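Local coordinates for protein 'Carboxyl esterase 2 (Tuber melanosporum Mel28, PDB 5MIF) that probably hydrolyses carboxylic esters, as an archaea-like carboxylesterase of the alpha/beta hydrolase fold, at residues D222-S227 against S257-V262; G192-S197 against A263-A268. All blocks are in the same frame, centred on the assembly; numbering follows the deposited sequence.

How the interactions relate
Interactions 1 and 2 draw on one and the same connection, the chain between helix 241-251 and helix 270-273, and show how its chemistry changes with depth. Residues 257-262 meet the loop 222-227 at the surface, where aliphatic carbons and backbone oxygens touch and the charged groups look elsewhere. Residues 263-268, the next along the chain, meet helix 191-206 in the interior, where a buried glutamate and a proline ring do the work. Their centres lie 9 Å apart, and S264 joins them: its OG makes probable hydrogen bonds with R258 O, at 2.7 Å, and with L223 N, at 2.9 Å.

Interaction 1: residues D222-S227 against S257-V262; sequences DLACES and SRLEDV
The side chain of R258 meets L223 and A224 through its carbons, CB, CG and CD, while its guanidinium group leads away from them; no hydrogen bond spans the two segments. The loop 222-227 is shaped by an Asx turn at D222 and follows strand 213-217 of the alpha/beta hydrolase fold. Against it lie the last residues, 257-259, of a 3-10 segment that begins earlier in the chain, so the contact joins two surface connections of the domain.

The arginine starts toward the loop, with CB 3.7 Å from A224 CB. Its CG stands anti to its own carbonyl carbon (chi1 -59°), and from there the chain runs extended to NE, passing alongside the backbone of L223. On the way CD comes within 3.4 Å of L223 O, and CG lies 4.1 Å from L223 CB. The polar end then finds its partner in the carbonyl of T252, to which NH2 donates a hydrogen bond; the share of R258's side chain in the contact is therefore its aliphatic stem.

A224 touches a backbone oxygen and a side-chain methyl of the other segment. Its methyl carbon CB is 3.5 Å from R258 O and equally close to L259 CD2. L259 begins by pointing away from the loop, and one branch of its isobutyl end returns to reach that methyl.

Behind this face, the D222 carboxylate fixes the turn that presents A224, while its OD2 forms a salt bridge with R267. The other oxygen, OD1, accepts twice from one face of its plane: A224 N, 3.0 Å away, arrives on the anti side and 23° out of the plane, whereas C225 N, at 3.2 Å, comes from above, 60° out of it.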
loop_
_atom_site.group_PDB
_atom_site.type_symbol
_atom_site.label_atom_id
_atom_site.label_comp_id
_atom_site.label_asym_id
_atom_site.label_seq_id
_atom_site.Cartn_x
_atom_site.Cartn_y
_atom_site.Cartn_z
ATOM N N ASP A 222 14.207 0.334 -16.835
ATOM C CA ASP A 222 15.389 -0.180 -17.528
ATOM C C ASP A 222 14.960 -0.897 -18.802
ATOM O O ASP A 222 14.382 -1.981 -18.747
ATOM C CB ASP A 222 16.180 -1.121 -16.611
ATOM C CG ASP A 222 17.571 -1.444 -17.148
ATOM O OD1 ASP A 222 17.815 -1.268 -18.361
ATOM O OD2 ASP A 222 18.432 -1.861 -16.347
ATOM N N LEU A 223 15.210 -0.270 -19.948
ATOM C CA LEU A 223 14.773 -0.828 -21.222
ATOM C C LEU A 223 15.837 -1.736 -21.839
ATOM O O LEU A 223 15.574 -2.438 -22.815
ATOM C CB LEU A 223 14.411 0.290 -22.202
ATOM C CG LEU A 223 12.989 0.861 -22.127
ATOM C CD1 LEU A 223 12.655 1.410 -20.741
ATOM C CD2 LEU A 223 12.783 1.928 -23.176
ATOM N N ALA A 224 17.041 -1.700 -21.278
ATOM C CA ALA A 224 18.179 -2.399 -21.863
ATOM C C ALA A 224 18.310 -3.811 -21.323
ATOM O O ALA A 224 18.524 -4.755 -22.075
ATOM C CB ALA A 224 19.458 -1.629 -21.606
ATOM N N CYS A 225 18.177 -3.949 -20.010
ATOM C CA CYS A 225 18.433 -5.221 -19.367
ATOM C C CYS A 225 17.146 -5.918 -18.977
ATOM O O CYS A 225 16.109 -5.290 -18.746
ATOM C CB CYS A 225 19.337 -5.032 -18.146
ATOM S SG CYS A 225 21.058 -4.681 -18.606
ATOM N N GLU A 226 17.222 -7.237 -18.947
ATOM C CA GLU A 226 16.154 -8.058 -18.428
ATOM C C GLU A 226 16.459 -8.411 -16.987
ATOM O O GLU A 226 17.625 -8.568 -16.605
ATOM C CB GLU A 226 15.990 -9.292 -19.293
ATOM C CG GLU A 226 15.771 -8.905 -20.734
ATOM C CD GLU A 226 15.153 -10.001 -21.542
ATOM O OE1 GLU A 226 15.409 -11.183 -21.225
ATOM O OE2 GLU A 226 14.410 -9.677 -22.491
ATOM N N SER A 227 15.408 -8.482 -16.182
ATOM C CA SER A 227 15.555 -8.711 -14.755
ATOM C C SER A 227 14.949 -10.054 -14.386
ATOM O O SER A 227 14.327 -10.709 -15.226
ATOM C CB SER A 227 14.903 -7.572 -13.966
ATOM O OG SER A 227 13.588 -7.324 -14.438
ATOM N N SER A 257 20.320 2.980 -27.503
ATOM C CA SER A 257 19.556 4.039 -26.859
ATOM C C SER A 257 19.102 3.606 -25.479
ATOM O O SER A 257 19.028 4.421 -24.559
ATOM C CB SER A 257 18.336 4.419 -27.697
ATOM O OG SER A 257 18.708 4.784 -29.008
ATOM N N ARG A 258 18.826 2.314 -25.337
ATOM C CA ARG A 258 18.278 1.774 -24.102
ATOM C C ARG A 258 19.228 1.890 -22.913
ATOM O O ARG A 258 18.800 1.787 -21.762
ATOM C CB ARG A 258 17.888 0.317 -24.316
ATOM C CG ARG A 258 16.870 0.147 -25.420
ATOM C CD ARG A 258 16.678 -1.296 -25.790
ATOM N NE ARG A 258 15.979 -1.410 -27.060
ATOM C CZ ARG A 258 15.802 -2.547 -27.723
ATOM N NH1 ARG A 258 16.269 -3.684 -27.230
ATOM N NH2 ARG A 258 15.157 -2.546 -28.883
ATOM N N LEU A 259 20.507 2.119 -23.190
ATOM C CA LEU A 259 21.505 2.222 -22.132
ATOM C C LEU A 259 21.590 3.629 -21.569
ATOM O O LEU A 259 22.152 3.840 -20.492
ATOM C CB LEU A 259 22.882 1.796 -22.648
ATOM C CG LEU A 259 23.028 0.334 -23.079
ATOM C CD1 LEU A 259 24.374 0.112 -23.731
ATOM C CD2 LEU A 259 22.833 -0.613 -21.907
ATOM N N GLU A 260 21.033 4.593 -22.299
ATOM C CA GLU A 260 21.062 5.985 -21.867
ATOM C C GLU A 260 20.168 6.209 -20.657
ATOM O O GLU A 260 19.113 5.589 -20.532
ATOM C CB GLU A 260 20.638 6.902 -23.009
ATOM C CG GLU A 260 21.572 6.841 -24.209
ATOM C CD GLU A 260 21.087 7.676 -25.379
ATOM O OE1 GLU A 260 20.205 8.542 -25.186
ATOM O OE2 GLU A 260 21.582 7.455 -26.498
ATOM N N ASP A 261 20.598 7.086 -19.759
ATOM C CA ASP A 261 19.840 7.325 -18.541
ATOM C C ASP A 261 18.487 7.990 -18.851
ATOM O O ASP A 261 17.505 7.720 -18.174
ATOM C CB ASP A 261 20.662 8.164 -17.554
ATOM C CG ASP A 261 21.202 9.442 -18.175
ATOM O OD1 ASP A 261 21.011 9.637 -19.391
ATOM O OD2 ASP A 261 21.822 10.244 -17.444
ATOM N N VAL A 262 18.423 8.826 -19.888
ATOM C CA VAL A 262 17.157 9.463 -20.244
ATOM C C VAL A 262 16.126 8.412 -20.667
ATOM O O VAL A 262 14.953 8.526 -20.324
ATOM C CB VAL A 262 17.337 10.508 -21.370
ATOM C CG1 VAL A 262 15.980 11.074 -21.818
ATOM C CG2 VAL A 262 18.256 11.621 -20.898
#

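Interaction 2: residues G192-S197 against A263-A268; sequences GGELSS and ASPGRA
E194 and S197, one helical turn apart, face the backbone of A263 and the ring of P265 in different ways: the acid reaches across, the serine sits tight against the ring. The glutamate sets off to one side, with CG anti to the backbone N (chi1 -176°), and a bend at chi2 of -94° turns its carboxyl group to the A263 carbonyl. There OE2 stands 2.8 Å from A263 O, a separation of two oxygens which suggests that the acid may hold a proton. The same carboxyl group accepts from N160 ND2 at OE2 and from W120 NE1 at OE1. With an alanine here, the W120 indole and the N160 amide would probably lose the oxygens they donate to, and a gap would be likely to open beside the A263 carbonyl.

P265 points its ring at the helix, and CG leads, 3.2 Å from S197 OG. S197 CB backs this up at 3.9 Å from P265 CB, so the ring abuts both atoms of the short side chain. P265 also opens the 3-10 segment 265-267.

The helix concerned, 191-206, follows strand 184-189 through what looks like the nucleophile elbow of the fold. Whereas E194 and S197 face the 263-268 loop, L195 and S196 pack on F115 of strand 109-115, and S196 OG is hydrogen-bonded to Q214 OE1 of strand 213-217.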
loop_
_atom_site.group_PDB
_atom_site.type_symbol
_atom_site.label_atom_id
_atom_site.label_comp_id
_atom_site.label_asym_id
_atom_site.label_seq_id
_atom_site.Cartn_x
_atom_site.Cartn_y
_atom_site.Cartn_z
ATOM N N GLY A 192 4.556 5.178 -18.929
ATOM C CA GLY A 192 4.432 6.511 -18.366
ATOM C C GLY A 192 5.297 6.683 -17.130
ATOM O O GLY A 192 5.674 7.794 -16.767
ATOM N N GLY A 193 5.616 5.571 -16.479
ATOM C CA GLY A 193 6.514 5.605 -15.344
ATOM C C GLY A 193 7.927 5.848 -15.818
ATOM O O GLY A 193 8.687 6.550 -15.152
ATOM N N GLU A 194 8.271 5.283 -16.977
ATOM C CA GLU A 194 9.537 5.610 -17.632
ATOM C C GLU A 194 9.569 7.095 -17.958
ATOM O O GLU A 194 10.570 7.772 -17.703
ATOM C CB GLU A 194 9.740 4.768 -18.903
ATOM C CG GLU A 194 11.087 4.973 -19.604
ATOM C CD GLU A 194 11.036 6.021 -20.715
ATOM O OE1 GLU A 194 9.927 6.464 -21.048
ATOM O OE2 GLU A 194 12.101 6.392 -21.270
ATOM N N LEU A 195 8.469 7.613 -18.500
ATOM C CA LEU A 195 8.414 9.025 -18.865
ATOM C C LEU A 195 8.504 9.956 -17.641
ATOM O O LEU A 195 9.178 11.000 -17.678
ATOM C CB LEU A 195 7.125 9.314 -19.653
ATOM C CG LEU A 195 7.097 8.668 -21.054
ATOM C CD1 LEU A 195 5.710 8.755 -21.691
ATOM C CD2 LEU A 195 8.147 9.301 -21.949
ATOM N N SER A 196 7.807 9.591 -16.566
ATOM C CA SER A 196 7.795 10.418 -15.361
ATOM C C SER A 196 9.209 10.541 -14.800
ATOM O O SER A 196 9.708 11.644 -14.565
ATOM C CB SER A 196 6.839 9.833 -14.307
ATOM O OG SER A 196 6.686 10.719 -13.200
ATOM N N SER A 197 9.866 9.404 -14.618
ATOM C CA SER A 197 11.208 9.407 -14.051
ATOM C C SER A 197 12.209 10.015 -15.035
ATOM O O SER A 197 13.209 10.599 -14.614
ATOM C CB SER A 197 11.638 7.992 -13.666
ATOM O OG SER A 197 11.541 7.146 -14.791
ATOM N N ALA A 263 16.562 7.372 -21.372
ATOM C CA ALA A 263 15.668 6.268 -21.744
ATOM C C ALA A 263 15.360 5.359 -20.557
ATOM O O ALA A 263 14.230 4.890 -20.377
ATOM C CB ALA A 263 16.281 5.442 -22.874
ATOM N N SER A 264 16.392 5.093 -19.770
ATOM C CA SER A 264 16.315 4.140 -18.679
ATOM C C SER A 264 16.818 4.782 -17.396
ATOM O O SER A 264 17.986 4.637 -17.051
ATOM C CB SER A 264 17.134 2.894 -19.021
ATOM O OG SER A 264 16.624 2.255 -20.181
ATOM N N PRO A 265 15.941 5.513 -16.689
ATOM C CA PRO A 265 16.391 6.275 -15.514
ATOM C C PRO A 265 16.919 5.392 -14.396
ATOM O O PRO A 265 17.603 5.897 -13.503
ATOM C CB PRO A 265 15.133 7.033 -15.089
ATOM C CG PRO A 265 14.373 7.198 -16.372
ATOM C CD PRO A 265 14.574 5.883 -17.087
ATOM N N GLY A 266 16.600 4.101 -14.446
ATOM C CA GLY A 266 17.192 3.128 -13.547
ATOM C C GLY A 266 18.707 3.034 -13.671
ATOM O O GLY A 266 19.377 2.510 -12.779
ATOM N N ARG A 267 19.239 3.528 -14.790
ATOM C CA ARG A 267 20.668 3.480 -15.072
ATOM C C ARG A 267 21.329 4.836 -14.880
ATOM O O ARG A 267 22.491 5.022 -15.243
ATOM C CB ARG A 267 20.911 2.989 -16.503
ATOM C CG ARG A 267 20.227 1.669 -16.820
ATOM C CD ARG A 267 20.470 1.242 -18.262
ATOM N NE ARG A 267 21.788 0.634 -18.395
ATOM C CZ ARG A 267 22.070 -0.627 -18.085
ATOM N NH1 ARG A 267 21.116 -1.443 -17.650
ATOM N NH2 ARG A 267 23.312 -1.071 -18.225
ATOM N N ALA A 268 20.595 5.785 -14.310
ATOM C CA ALA A 268 21.150 7.109 -14.090
ATOM C C ALA A 268 22.238 7.032 -13.027
ATOM O O ALA A 268 22.354 6.029 -12.323
ATOM C CB ALA A 268 20.061 8.093 -13.689
#